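Local coordinates for protein yeast Cdc13 OB4 (Candida glabrata, PDB 3RMH) that forms, as the fourth OB fold of a telomere protein, a homodimer that probably takes part in DNA binding by the whole protein, at residues V39-D44 against E85-D90; Q45-K50 against E76-F81; E69-G74 against I114-P119; E98-R103 against Q125-Q130. The protein carries 2 engineered substitutions. All blocks are in the same frame, centred on the assembly; numbering follows the deposited sequence.

Contact 1: V39-D44 against E85-D90. Engineered in segment 85-90: Val86 (natural residue Ala).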
loop_
_atom_site.group_PDB
_atom_site.type_symbol
_atom_site.label_atom_id
_atom_site.label_comp_id
_atom_site.label_asym_id
_atom_site.label_seq_id
_atom_site.Cartn_x
_atom_site.Cartn_y
_atom_site.Cartn_z
ATOM N N VAL B 39 8.622 6.459 -4.054
ATOM C CA VAL B 39 7.653 6.983 -4.991
ATOM C C VAL B 39 7.501 5.982 -6.123
ATOM O O VAL B 39 8.479 5.429 -6.615
ATOM C CB VAL B 39 8.066 8.356 -5.558
ATOM C CG1 VAL B 39 7.036 8.831 -6.558
ATOM C CG2 VAL B 39 8.225 9.388 -4.437
ATOM N N GLU B 40 6.264 5.740 -6.526
ATOM C CA GLU B 40 6.013 4.847 -7.632
ATOM C C GLU B 40 5.136 5.569 -8.630
ATOM O O GLU B 40 4.204 6.277 -8.248
ATOM C CB GLU B 40 5.345 3.569 -7.133
ATOM C CG GLU B 40 4.950 2.621 -8.234
ATOM C CD GLU B 40 4.795 1.200 -7.734
ATOM O OE1 GLU B 40 4.678 1.013 -6.502
ATOM O OE2 GLU B 40 4.806 0.276 -8.573
ATOM N N ILE B 41 5.461 5.419 -9.907
ATOM C CA ILE B 41 4.687 6.037 -10.969
ATOM C C ILE B 41 4.011 4.970 -11.824
ATOM O O ILE B 41 4.641 3.992 -12.212
ATOM C CB ILE B 41 5.577 6.895 -11.862
ATOM C CG1 ILE B 41 6.193 8.042 -11.056
ATOM C CG2 ILE B 41 4.782 7.442 -13.032
ATOM C CD1 ILE B 41 7.346 8.735 -11.790
ATOM N N VAL B 42 2.725 5.162 -12.098
ATOM C CA VAL B 42 1.986 4.275 -12.991
ATOM C C VAL B 42 1.581 5.057 -14.238
ATOM O O VAL B 42 0.587 5.784 -14.228
ATOM C CB VAL B 42 0.737 3.693 -12.306
ATOM C CG1 VAL B 42 -0.021 2.785 -13.257
ATOM C CG2 VAL B 42 1.133 2.932 -11.053
ATOM N N TYR B 43 2.373 4.923 -15.299
ATOM C CA TYR B 43 2.154 5.659 -16.542
ATOM C C TYR B 43 2.055 7.155 -16.274
ATOM O O TYR B 43 2.868 7.710 -15.541
ATOM C CB TYR B 43 0.897 5.144 -17.245
ATOM C CG TYR B 43 0.879 3.639 -17.364
ATOM C CD1 TYR B 43 1.321 3.004 -18.520
ATOM C CD2 TYR B 43 0.441 2.851 -16.312
ATOM C CE1 TYR B 43 1.314 1.624 -18.624
ATOM C CE2 TYR B 43 0.431 1.475 -16.404
ATOM C CZ TYR B 43 0.866 0.866 -17.558
ATOM O OH TYR B 43 0.850 -0.508 -17.636
ATOM N N ASP B 44 1.067 7.805 -16.878
ATOM C CA ASP B 44 0.787 9.203 -16.580
ATOM C C ASP B 44 -0.539 9.303 -15.837
ATOM O O ASP B 44 -1.204 10.345 -15.853
ATOM C CB ASP B 44 0.744 10.032 -17.860
ATOM C CG ASP B 44 -0.123 9.406 -18.932
ATOM O OD1 ASP B 44 -1.063 8.659 -18.580
ATOM O OD2 ASP B 44 0.138 9.661 -20.128
ATOM N N GLU B 85 5.883 20.435 -16.037
ATOM C CA GLU B 85 6.993 19.514 -15.832
ATOM C C GLU B 85 6.643 18.133 -16.371
ATOM O O GLU B 85 5.519 17.668 -16.213
ATOM C CB GLU B 85 7.330 19.431 -14.340
ATOM C CG GLU B 85 8.623 18.710 -14.021
ATOM C CD GLU B 85 9.848 19.569 -14.272
ATOM O OE1 GLU B 85 9.738 20.813 -14.208
ATOM O OE2 GLU B 85 10.921 18.996 -14.532
ATOM N N VAL B 86 7.607 17.477 -17.005
ATOM C CA VAL B 86 7.391 16.134 -17.533
ATOM C C VAL B 86 7.472 15.093 -16.415
ATOM O O VAL B 86 8.330 15.182 -15.536
ATOM C CB VAL B 86 8.421 15.797 -18.630
ATOM C CG1 VAL B 86 9.837 15.972 -18.100
ATOM C CG2 VAL B 86 8.206 14.384 -19.144
ATOM N N LEU B 87 6.569 14.116 -16.450
ATOM C CA LEU B 87 6.515 13.083 -15.421
ATOM C C LEU B 87 7.618 12.040 -15.605
ATOM O O LEU B 87 7.493 11.141 -16.438
ATOM C CB LEU B 87 5.147 12.392 -15.415
ATOM C CG LEU B 87 4.971 11.278 -14.375
ATOM C CD1 LEU B 87 5.240 11.781 -12.956
ATOM C CD2 LEU B 87 3.581 10.652 -14.458
ATOM N N THR B 88 8.695 12.172 -14.833
ATOM C CA THR B 88 9.748 11.156 -14.779
ATOM C C THR B 88 10.128 10.888 -13.331
ATOM O O THR B 88 9.891 11.725 -12.464
ATOM C CB THR B 88 11.013 11.594 -15.522
ATOM O OG1 THR B 88 11.502 12.815 -14.954
ATOM C CG2 THR B 88 10.722 11.801 -16.997
ATOM N N MET B 89 10.731 9.733 -13.065
ATOM C CA MET B 89 11.130 9.415 -11.699
ATOM C C MET B 89 12.149 10.426 -11.177
ATOM O O MET B 89 12.231 10.681 -9.976
ATOM C CB MET B 89 11.709 8.005 -11.612
ATOM C CG MET B 89 11.844 7.490 -10.186
ATOM S SD MET B 89 10.241 7.333 -9.355
ATOM C CE MET B 89 9.463 6.095 -10.378
ATOM N N ASP B 90 12.917 11.006 -12.088
ATOM C CA ASP B 90 13.999 11.898 -11.695
ATOM C C ASP B 90 13.511 13.104 -10.895
ATOM O O ASP B 90 14.241 13.626 -10.053
ATOM C CB ASP B 90 14.794 12.356 -12.920
ATOM C CG ASP B 90 15.347 11.190 -13.723
ATOM O OD1 ASP B 90 15.631 10.127 -13.123
ATOM O OD2 ASP B 90 15.490 11.331 -14.956
#

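Contact 2: Q45-K50 against E76-F81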
loop_
_atom_site.group_PDB
_atom_site.type_symbol
_atom_site.label_atom_id
_atom_site.label_comp_id
_atom_site.label_asym_id
_atom_site.label_seq_id
_atom_site.Cartn_x
_atom_site.Cartn_y
_atom_site.Cartn_z
ATOM N N GLN B 45 -0.901 8.209 -15.172
ATOM C CA GLN B 45 -2.209 8.080 -14.546
ATOM C C GLN B 45 -2.176 8.200 -13.025
ATOM O O GLN B 45 -3.147 8.661 -12.423
ATOM C CB GLN B 45 -2.848 6.743 -14.929
ATOM C CG GLN B 45 -2.859 6.460 -16.420
ATOM C CD GLN B 45 -3.632 5.202 -16.756
ATOM O OE1 GLN B 45 -4.594 4.851 -16.071
ATOM N NE2 GLN B 45 -3.210 4.510 -17.808
ATOM N N GLU B 46 -1.081 7.777 -12.398
ATOM C CA GLU B 46 -1.036 7.764 -10.941
ATOM C C GLU B 46 0.365 7.915 -10.365
ATOM O O GLU B 46 1.333 7.383 -10.901
ATOM C CB GLU B 46 -1.686 6.486 -10.397
ATOM C CG GLU B 46 -1.891 6.464 -8.885
ATOM C CD GLU B 46 -2.912 5.416 -8.450
ATOM O OE1 GLU B 46 -2.520 4.256 -8.195
ATOM O OE2 GLU B 46 -4.115 5.753 -8.365
ATOM N N ILE B 47 0.446 8.636 -9.253
ATOM C CA ILE B 47 1.678 8.746 -8.471
ATOM C C ILE B 47 1.367 8.286 -7.054
ATOM O O ILE B 47 0.422 8.774 -6.426
ATOM C CB ILE B 47 2.173 10.203 -8.440
ATOM C CG1 ILE B 47 2.363 10.726 -9.862
ATOM C CG2 ILE B 47 3.486 10.324 -7.624
ATOM C CD1 ILE B 47 2.673 12.208 -9.935
ATOM N N ARG B 48 2.146 7.338 -6.555
ATOM C CA ARG B 48 2.007 6.881 -5.183
ATOM C C ARG B 48 3.247 7.216 -4.374
ATOM O O ARG B 48 4.355 6.837 -4.744
ATOM C CB ARG B 48 1.800 5.373 -5.145
ATOM C CG ARG B 48 0.659 4.916 -5.999
ATOM C CD ARG B 48 0.706 3.411 -6.140
ATOM N NE ARG B 48 -0.290 2.912 -7.081
ATOM C CZ ARG B 48 -0.320 1.660 -7.520
ATOM N NH1 ARG B 48 0.603 0.801 -7.107
ATOM N NH2 ARG B 48 -1.263 1.266 -8.369
ATOM N N ILE B 49 3.041 7.900 -3.258
ATOM C CA ILE B 49 4.139 8.390 -2.414
ATOM C C ILE B 49 4.010 7.772 -1.025
ATOM O O ILE B 49 2.998 7.966 -0.358
ATOM C CB ILE B 49 4.044 9.914 -2.285
ATOM C CG1 ILE B 49 4.068 10.565 -3.668
ATOM C CG2 ILE B 49 5.159 10.490 -1.397
ATOM C CD1 ILE B 49 3.805 12.064 -3.640
ATOM N N LYS B 50 5.027 7.034 -0.583
ATOM C CA LYS B 50 5.012 6.459 0.761
ATOM C C LYS B 50 5.761 7.370 1.733
ATOM O O LYS B 50 6.881 7.782 1.455
ATOM C CB LYS B 50 5.641 5.056 0.770
ATOM C CG LYS B 50 4.815 4.000 -0.010
ATOM C CD LYS B 50 5.329 2.581 0.230
ATOM C CE LYS B 50 4.535 1.540 -0.572
ATOM N NZ LYS B 50 4.854 1.589 -2.032
ATOM N N GLU B 76 -6.074 14.504 -14.463
ATOM C CA GLU B 76 -6.225 15.880 -14.012
ATOM C C GLU B 76 -5.389 16.198 -12.771
ATOM O O GLU B 76 -4.717 17.228 -12.718
ATOM C CB GLU B 76 -7.697 16.193 -13.747
ATOM C CG GLU B 76 -8.053 17.656 -13.945
ATOM C CD GLU B 76 -8.103 18.060 -15.414
ATOM O OE1 GLU B 76 -7.824 17.205 -16.285
ATOM O OE2 GLU B 76 -8.427 19.235 -15.696
ATOM N N GLU B 77 -5.446 15.318 -11.776
ATOM C CA GLU B 77 -4.662 15.482 -10.554
ATOM C C GLU B 77 -3.159 15.403 -10.826
ATOM O O GLU B 77 -2.367 16.167 -10.259
ATOM C CB GLU B 77 -5.049 14.421 -9.531
ATOM C CG GLU B 77 -6.403 14.628 -8.881
ATOM C CD GLU B 77 -6.735 13.510 -7.906
ATOM O OE1 GLU B 77 -5.785 12.888 -7.371
ATOM O OE2 GLU B 77 -7.940 13.238 -7.688
ATOM N N VAL B 78 -2.766 14.467 -11.679
ATOM C CA VAL B 78 -1.369 14.331 -12.068
ATOM C C VAL B 78 -0.859 15.584 -12.774
ATOM O O VAL B 78 0.230 16.088 -12.471
ATOM C CB VAL B 78 -1.148 13.082 -12.943
ATOM C CG1 VAL B 78 0.293 13.028 -13.444
ATOM C CG2 VAL B 78 -1.472 11.824 -12.145
ATOM N N GLN B 79 -1.650 16.103 -13.707
ATOM C CA GLN B 79 -1.255 17.318 -14.405
ATOM C C GLN B 79 -1.213 18.519 -13.468
ATOM O O GLN B 79 -0.323 19.358 -13.571
ATOM C CB GLN B 79 -2.157 17.588 -15.612
ATOM C CG GLN B 79 -1.924 16.613 -16.758
ATOM C CD GLN B 79 -0.466 16.575 -17.197
ATOM O OE1 GLN B 79 0.110 17.598 -17.571
ATOM N NE2 GLN B 79 0.140 15.390 -17.142
ATOM N N ASN B 80 -2.163 18.608 -12.545
ATOM C CA ASN B 80 -2.118 19.690 -11.564
ATOM C C ASN B 80 -0.855 19.576 -10.719
ATOM O O ASN B 80 -0.208 20.580 -10.402
ATOM C CB ASN B 80 -3.360 19.682 -10.666
ATOM C CG ASN B 80 -4.643 19.968 -11.434
ATOM O OD1 ASN B 80 -4.615 20.555 -12.512
ATOM N ND2 ASN B 80 -5.777 19.551 -10.873
ATOM N N PHE B 81 -0.496 18.354 -10.351
ATOM C CA PHE B 81 0.728 18.139 -9.586
ATOM C C PHE B 81 1.983 18.559 -10.358
ATOM O O PHE B 81 2.886 19.177 -9.796
ATOM C CB PHE B 81 0.861 16.681 -9.133
ATOM C CG PHE B 81 2.202 16.367 -8.498
ATOM C CD1 PHE B 81 3.241 15.838 -9.249
ATOM C CD2 PHE B 81 2.422 16.618 -7.154
ATOM C CE1 PHE B 81 4.474 15.562 -8.669
ATOM C CE2 PHE B 81 3.647 16.334 -6.565
ATOM C CZ PHE B 81 4.676 15.803 -7.321
#

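Contact 3: E69-G74 against I114-P119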
loop_
_atom_site.group_PDB
_atom_site.type_symbol
_atom_site.label_atom_id
_atom_site.label_comp_id
_atom_site.label_asym_id
_atom_site.label_seq_id
_atom_site.Cartn_x
_atom_site.Cartn_y
_atom_site.Cartn_z
ATOM N N GLU B 69 0.399 5.656 2.522
ATOM C CA GLU B 69 0.471 5.709 1.072
ATOM C C GLU B 69 -0.427 6.816 0.542
ATOM O O GLU B 69 -1.647 6.786 0.697
ATOM C CB GLU B 69 0.123 4.352 0.433
ATOM C CG GLU B 69 0.376 4.319 -1.071
ATOM C CD GLU B 69 0.486 2.904 -1.639
ATOM O OE1 GLU B 69 0.121 1.936 -0.933
ATOM O OE2 GLU B 69 0.952 2.765 -2.793
ATOM N N VAL B 70 0.197 7.803 -0.079
ATOM C CA VAL B 70 -0.484 9.002 -0.557
ATOM C C VAL B 70 -0.617 8.929 -2.071
ATOM O O VAL B 70 0.374 8.798 -2.775
ATOM C CB VAL B 70 0.335 10.254 -0.206
ATOM C CG1 VAL B 70 -0.308 11.509 -0.785
ATOM C CG2 VAL B 70 0.492 10.372 1.305
ATOM N N TYR B 71 -1.842 9.044 -2.566
ATOM C CA TYR B 71 -2.127 8.852 -3.982
ATOM C C TYR B 71 -2.492 10.138 -4.668
ATOM O O TYR B 71 -3.311 10.900 -4.170
ATOM C CB TYR B 71 -3.350 7.928 -4.147
ATOM C CG TYR B 71 -3.141 6.502 -3.728
ATOM C CD1 TYR B 71 -2.985 5.504 -4.676
ATOM C CD2 TYR B 71 -3.153 6.143 -2.392
ATOM C CE1 TYR B 71 -2.806 4.180 -4.300
ATOM C CE2 TYR B 71 -2.987 4.813 -2.001
ATOM C CZ TYR B 71 -2.814 3.845 -2.960
ATOM O OH TYR B 71 -2.641 2.541 -2.573
ATOM N N ILE B 72 -1.903 10.358 -5.834
ATOM C CA ILE B 72 -2.315 11.437 -6.713
ATOM C C ILE B 72 -2.851 10.720 -7.943
ATOM O O ILE B 72 -2.084 10.156 -8.715
ATOM C CB ILE B 72 -1.133 12.306 -7.106
ATOM C CG1 ILE B 72 -0.539 12.962 -5.854
ATOM C CG2 ILE B 72 -1.566 13.378 -8.095
ATOM C CD1 ILE B 72 0.742 13.751 -6.117
ATOM N N THR B 73 -4.167 10.738 -8.126
ATOM C CA THR B 73 -4.789 9.799 -9.059
ATOM C C THR B 73 -5.635 10.481 -10.124
ATOM O O THR B 73 -6.442 11.354 -9.810
ATOM C CB THR B 73 -5.651 8.808 -8.284
ATOM O OG1 THR B 73 -4.866 8.245 -7.225
ATOM C CG2 THR B 73 -6.158 7.704 -9.201
ATOM N N GLY B 74 -5.439 10.081 -11.382
ATOM C CA GLY B 74 -6.189 10.626 -12.504
ATOM C C GLY B 74 -5.386 11.625 -13.320
ATOM O O GLY B 74 -4.521 12.304 -12.782
ATOM N N ILE B 114 -12.047 0.880 -0.539
ATOM C CA ILE B 114 -10.775 1.062 0.140
ATOM C C ILE B 114 -10.566 2.550 0.395
ATOM O O ILE B 114 -10.796 3.385 -0.480
ATOM C CB ILE B 114 -9.606 0.528 -0.711
ATOM C CG1 ILE B 114 -9.804 -0.964 -1.013
ATOM C CG2 ILE B 114 -8.273 0.775 -0.012
ATOM C CD1 ILE B 114 -8.580 -1.642 -1.609
ATOM N N ILE B 115 -10.143 2.896 1.601
ATOM C CA ILE B 115 -9.851 4.301 1.860
ATOM C C ILE B 115 -8.453 4.601 1.327
ATOM O O ILE B 115 -7.512 3.858 1.586
ATOM C CB ILE B 115 -9.949 4.637 3.357
ATOM C CG1 ILE B 115 -11.419 4.712 3.768
ATOM C CG2 ILE B 115 -9.251 5.982 3.659
ATOM C CD1 ILE B 115 -11.635 4.731 5.264
ATOM N N ARG B 116 -8.321 5.673 0.557
ATOM C CA ARG B 116 -6.992 6.087 0.112
ATOM C C ARG B 116 -6.732 7.519 0.540
ATOM O O ARG B 116 -7.608 8.370 0.422
ATOM C CB ARG B 116 -6.850 5.955 -1.408
ATOM C CG ARG B 116 -6.826 4.514 -1.903
ATOM C CD ARG B 116 -6.798 4.449 -3.420
ATOM N NE ARG B 116 -6.800 3.069 -3.913
ATOM C CZ ARG B 116 -7.885 2.302 -3.987
ATOM N NH1 ARG B 116 -9.058 2.771 -3.585
ATOM N NH2 ARG B 116 -7.799 1.060 -4.450
ATOM N N TRP B 117 -5.528 7.769 1.038
ATOM C CA TRP B 117 -5.112 9.102 1.445
ATOM C C TRP B 117 -4.586 9.859 0.227
ATOM O O TRP B 117 -3.899 9.293 -0.635
ATOM C CB TRP B 117 -4.040 8.995 2.545
ATOM C CG TRP B 117 -4.653 8.509 3.824
ATOM C CD1 TRP B 117 -4.837 7.204 4.211
ATOM C CD2 TRP B 117 -5.228 9.326 4.863
ATOM N NE1 TRP B 117 -5.474 7.165 5.439
ATOM C CE2 TRP B 117 -5.727 8.430 5.848
ATOM C CE3 TRP B 117 -5.361 10.697 5.045
ATOM C CZ2 TRP B 117 -6.336 8.907 7.020
ATOM C CZ3 TRP B 117 -5.983 11.153 6.199
ATOM C CH2 TRP B 117 -6.452 10.263 7.176
ATOM N N SER B 118 -4.902 11.143 0.163
ATOM C CA SER B 118 -4.593 11.944 -1.009
ATOM C C SER B 118 -4.148 13.309 -0.513
ATOM O O SER B 118 -4.615 13.752 0.525
ATOM C CB SER B 118 -5.866 12.094 -1.846
ATOM O OG SER B 118 -5.568 12.442 -3.182
ATOM N N PRO B 119 -3.245 13.975 -1.246
ATOM C CA PRO B 119 -2.773 15.290 -0.811
ATOM C C PRO B 119 -3.535 16.452 -1.443
ATOM O O PRO B 119 -4.110 16.318 -2.523
ATOM C CB PRO B 119 -1.318 15.299 -1.287
ATOM C CG PRO B 119 -1.356 14.507 -2.564
ATOM C CD PRO B 119 -2.456 13.451 -2.377
HETATM O O HOH W 1 -3.637 5.283 1.568
#

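Contact 4: E98-R103 against Q125-Q130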
loop_
_atom_site.group_PDB
_atom_site.type_symbol
_atom_site.label_atom_id
_atom_site.label_comp_id
_atom_site.label_asym_id
_atom_site.label_seq_id
_atom_site.Cartn_x
_atom_site.Cartn_y
_atom_site.Cartn_z
ATOM N N GLU B 98 14.001 12.822 2.899
ATOM C CA GLU B 98 13.965 14.148 3.500
ATOM C C GLU B 98 12.525 14.455 3.882
ATOM O O GLU B 98 11.604 13.861 3.323
ATOM C CB GLU B 98 14.452 15.202 2.505
ATOM C CG GLU B 98 15.858 14.942 1.934
ATOM C CD GLU B 98 16.973 15.110 2.958
ATOM O OE1 GLU B 98 16.716 15.632 4.062
ATOM O OE2 GLU B 98 18.116 14.716 2.653
ATOM N N THR B 99 12.321 15.394 4.800
ATOM C CA THR B 99 10.953 15.767 5.199
ATOM C C THR B 99 10.306 16.756 4.242
ATOM O O THR B 99 10.954 17.686 3.776
ATOM C CB THR B 99 10.902 16.409 6.601
ATOM O OG1 THR B 99 11.693 17.604 6.612
ATOM C CG2 THR B 99 11.424 15.457 7.654
ATOM N N SER B 100 9.010 16.563 3.983
ATOM C CA SER B 100 8.197 17.517 3.252
ATOM C C SER B 100 6.926 17.706 4.061
ATOM O O SER B 100 6.526 16.823 4.815
ATOM C CB SER B 100 7.831 16.981 1.855
ATOM O OG SER B 100 8.965 16.922 1.007
ATOM N N ARG B 101 6.291 18.859 3.920
ATOM C CA ARG B 101 5.012 19.076 4.576
ATOM C C ARG B 101 3.915 18.799 3.575
ATOM O O ARG B 101 3.918 19.359 2.475
ATOM C CB ARG B 101 4.909 20.511 5.084
ATOM C CG ARG B 101 3.571 20.839 5.763
ATOM C CD ARG B 101 3.643 22.205 6.442
ATOM N NE ARG B 101 2.343 22.677 6.918
ATOM C CZ ARG B 101 1.395 23.187 6.136
ATOM N NH1 ARG B 101 1.587 23.284 4.826
ATOM N NH2 ARG B 101 0.248 23.599 6.663
ATOM N N LEU B 102 2.987 17.918 3.953
ATOM C CA LEU B 102 1.867 17.557 3.102
ATOM C C LEU B 102 0.590 17.792 3.892
ATOM O O LEU B 102 0.590 17.730 5.124
ATOM C CB LEU B 102 1.924 16.075 2.746
ATOM C CG LEU B 102 3.149 15.593 1.979
ATOM C CD1 LEU B 102 3.130 14.079 1.902
ATOM C CD2 LEU B 102 3.147 16.212 0.603
ATOM N N ARG B 103 -0.491 18.051 3.179
ATOM C CA ARG B 103 -1.789 18.155 3.808
ATOM C C ARG B 103 -2.632 17.093 3.134
ATOM O O ARG B 103 -2.822 17.143 1.918
ATOM C CB ARG B 103 -2.388 19.541 3.580
ATOM C CG ARG B 103 -1.661 20.640 4.342
ATOM C CD ARG B 103 -2.382 21.992 4.228
ATOM N NE ARG B 103 -2.336 22.533 2.872
ATOM C CZ ARG B 103 -3.409 22.863 2.157
ATOM N NH1 ARG B 103 -4.626 22.712 2.665
ATOM N NH2 ARG B 103 -3.266 23.348 0.932
ATOM N N GLN B 125 6.515 21.849 -7.977
ATOM C CA GLN B 125 7.142 23.150 -7.747
ATOM C C GLN B 125 7.114 23.522 -6.270
ATOM O O GLN B 125 8.105 24.000 -5.726
ATOM C CB GLN B 125 6.489 24.256 -8.581
ATOM C CG GLN B 125 6.677 24.104 -10.080
ATOM C CD GLN B 125 5.694 23.125 -10.706
ATOM O OE1 GLN B 125 4.784 22.614 -10.043
ATOM N NE2 GLN B 125 5.872 22.862 -11.995
ATOM N N GLU B 126 5.983 23.301 -5.612
ATOM C CA GLU B 126 5.887 23.621 -4.196
ATOM C C GLU B 126 6.795 22.739 -3.322
ATOM O O GLU B 126 7.374 23.222 -2.361
ATOM C CB GLU B 126 4.440 23.537 -3.722
ATOM C CG GLU B 126 4.175 24.391 -2.504
ATOM C CD GLU B 126 4.604 23.699 -1.236
ATOM O OE1 GLU B 126 4.598 22.448 -1.231
ATOM O OE2 GLU B 126 4.937 24.399 -0.252
ATOM N N LEU B 127 6.898 21.443 -3.633
ATOM C CA LEU B 127 7.784 20.558 -2.875
ATOM C C LEU B 127 9.228 20.981 -3.081
ATOM O O LEU B 127 10.051 20.903 -2.163
ATOM C CB LEU B 127 7.604 19.090 -3.299
ATOM C CG LEU B 127 6.285 18.420 -2.893
ATOM C CD1 LEU B 127 6.131 17.040 -3.534
ATOM C CD2 LEU B 127 6.162 18.332 -1.378
ATOM N N ARG B 128 9.542 21.413 -4.297
ATOM C CA ARG B 128 10.894 21.893 -4.596
ATOM C C ARG B 128 11.210 23.147 -3.788
ATOM O O ARG B 128 12.338 23.331 -3.331
ATOM C CB ARG B 128 11.043 22.198 -6.089
ATOM C CG ARG B 128 11.298 20.984 -6.958
ATOM C CD ARG B 128 11.218 21.340 -8.431
ATOM N NE ARG B 128 11.458 20.179 -9.278
ATOM C CZ ARG B 128 11.147 20.120 -10.566
ATOM N NH1 ARG B 128 10.588 21.167 -11.160
ATOM N NH2 ARG B 128 11.392 19.015 -11.258
ATOM N N LEU B 129 10.204 24.004 -3.625
ATOM C CA LEU B 129 10.364 25.225 -2.841
ATOM C C LEU B 129 10.593 24.883 -1.379
ATOM O O LEU B 129 11.448 25.479 -0.734
ATOM C CB LEU B 129 9.150 26.146 -3.004
ATOM C CG LEU B 129 9.262 27.561 -2.433
ATOM C CD1 LEU B 129 10.511 28.258 -2.977
ATOM C CD2 LEU B 129 8.010 28.362 -2.749
ATOM N N GLN B 130 9.846 23.902 -0.857
ATOM C CA GLN B 130 10.068 23.467 0.522
ATOM C C GLN B 130 11.506 23.024 0.730
ATOM O O GLN B 130 12.125 23.354 1.738
ATOM C CB GLN B 130 9.125 22.331 0.921
ATOM C CG GLN B 130 7.676 22.728 1.121
ATOM C CD GLN B 130 6.877 21.581 1.710
ATOM O OE1 GLN B 130 7.377 20.834 2.540
ATOM N NE2 GLN B 130 5.642 21.431 1.278
HETATM O O HOH W 2 10.551 19.091 -0.102
#

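Contact 1: V39-D44 against E85-D90
The end of strand 39-42 runs beside the loop after helix 75-82, and the backbones stay apart: CA of Ile41 lies 7.3 Å from CA of Met89. No hydrogen bond joins them, so apolar side chains carry the contact. Ile41 points toward the loop. Ile41 CG2 meets Leu87 CD2 at 3.7 Å, while Ile41 CD1 lies between Leu87 and Met89, 3.7 Å from Met89 CE. Met89 gets there by folding: its chain bends at chi2 and chi3 (both 63°), which turns SD and CE back to the strand. Met89 SD then lies 3.8 Å from Val39 O. Leu87, with CG anti to its backbone N (chi1 180°), pushes CD2 to 3.2 Å from Tyr43 O, the carbonyl of the turn just after the strand. Phe92 also touches Val39 and Ile41, and Ile47 touches Leu87. This is hydrophobic packing at the surface of the OB domain, where the loop between helix 75-82 and strand 99-108 lies against a strand of the curled sheet.

Contact 2: Q45-K50 against E76-F81
Ile47 has CG1 anti to its carbonyl carbon (chi1 -56°) and an extended chi2, which sends CD1 out from strand 46-50 to helix 76-81. Phe81 has CG anti to its backbone N (chi1 172°), which brings the ring to meet it. The two side chains cross at about a right angle. CD1 of Ile47 lies 3.7 Å from CD1 of Phe81 and approaches the ring obliquely. Val78 uses its two methyls differently. Val78 CG1 lies 4.3 Å from Ile47 CD1, a looser touch, and Val78 CG2 sits 3.6 Å from Gln45 O. No hydrogen bond links strand and helix. A classic beta bulge, Gln45 and Glu46 opposite Val42, begins the strand where Val78 packs.

On another side of the strand, Arg48 NE bonds Glu46 OE1 at 2.8 Å; Arg48 NH2 adds a longer, bent bond to that oxygen. Arg48 NH2 also bridges to Glu40 of the second subunit, so Arg48 lies at the dimer interface and Glu46 helps hold its guanidinium. Phe81 continues inward to Ile72, Ile124 and Leu127. The segment axes approach to 8.7 Å at 67°. Helix 75-82, between the third and fourth barrel strands (68-73 and 99-108), is the usual OB-fold helix against the barrel.

Contact 3: E69-G74 against I114-P119
Hydrogen bonds tie the crossing strands at Tyr71. Its backbone N donates to Trp117 O at 2.8 Å, in the carbonyl plane and nearly straight (166°). Tyr71 O accepts from Ser118 OG at 2.9 Å, with the hydroxyl almost in line with the carbonyl bond. A water donates to Glu69 O and accepts from Trp117 N.

The aromatic contact is CH-pi. Arg116 runs extended from CG to NE across one face of the Tyr71 ring, and its CD stands 3.9 Å from the ring centroid, almost on the normal. The guanidinium, turned 80° from the ring plane, is too distant for more than a weak cation-pi attraction.

Apolar packing fills the other side of the strand. Pro119 CG lies 3.7 Å from Ile72 CG1, and its CD presses on Val70 CG1 at 3.3 Å, tighter than usual. Ile115 and Trp117 reach the second subunit. Strands 69-73 and 115-119 cross at 71°, and their brief bonding at Tyr71 is consistent with the third and fifth strands closing an OB barrel.

Contact 4: E98-R103 against Q125-Q130
Gln130 and Arg101 form the tight part of this contact. The side-chain amide of Gln130 reads both polar groups of the Arg101 backbone: Arg101 N donates to Gln130 OE1 at 2.6 Å, and Gln130 NE2 donates to Arg101 O at 2.9 Å. Both bonds are nearly straight (176° and 174°), and each acceptor is met on a lone pair in its carbonyl plane. The Gln130 chain is extended beyond CG, which carries the amide out to the strand. Glu126 OE1, one turn earlier, accepts from the same Gln130 NE2 (2.9 Å), which helps fix the rotation of the amide.

The Leu127 packing is buried but light. Leu127 CD2 touches Ser100 CB at 3.9 Å and Leu102 CD2 at 4.2 Å. A water bridges Ser100 OG and Leu127 O. On the solvent side, the Arg101 side chain extends off and is exposed. Helix 124-134 crosses strand 99-108 at 137°; Ser100 and Leu102 of that strand bond to strand 28-42, while Leu127 also packs on Leu95.

In the fold
All four contacts belong to one curled sheet and the elements packed on it. Contacts 1 and 2 have centres about 8 Å apart and share the hairpin of strands 28-42 and 46-52, joined where Glu40 N meets Arg48 O at 2.8 Å. Contact 3 lies about 9 Å from contact 2 between centres; Ile49 O bonds to Val70 N there, and Glu46 OE2 probably bonds to Thr73 OG1 (2.8 Å). Contact 4 is more distant, its centre about 17 Å from those of contacts 1 and 3. It still meets contact 1 through the salt bridge of Glu85 OE1 and Arg128 NH1 (3.2 Å). Glu40 of contact 1 and Arg48 of contact 2 each pair with the other's counterpart on the second subunit.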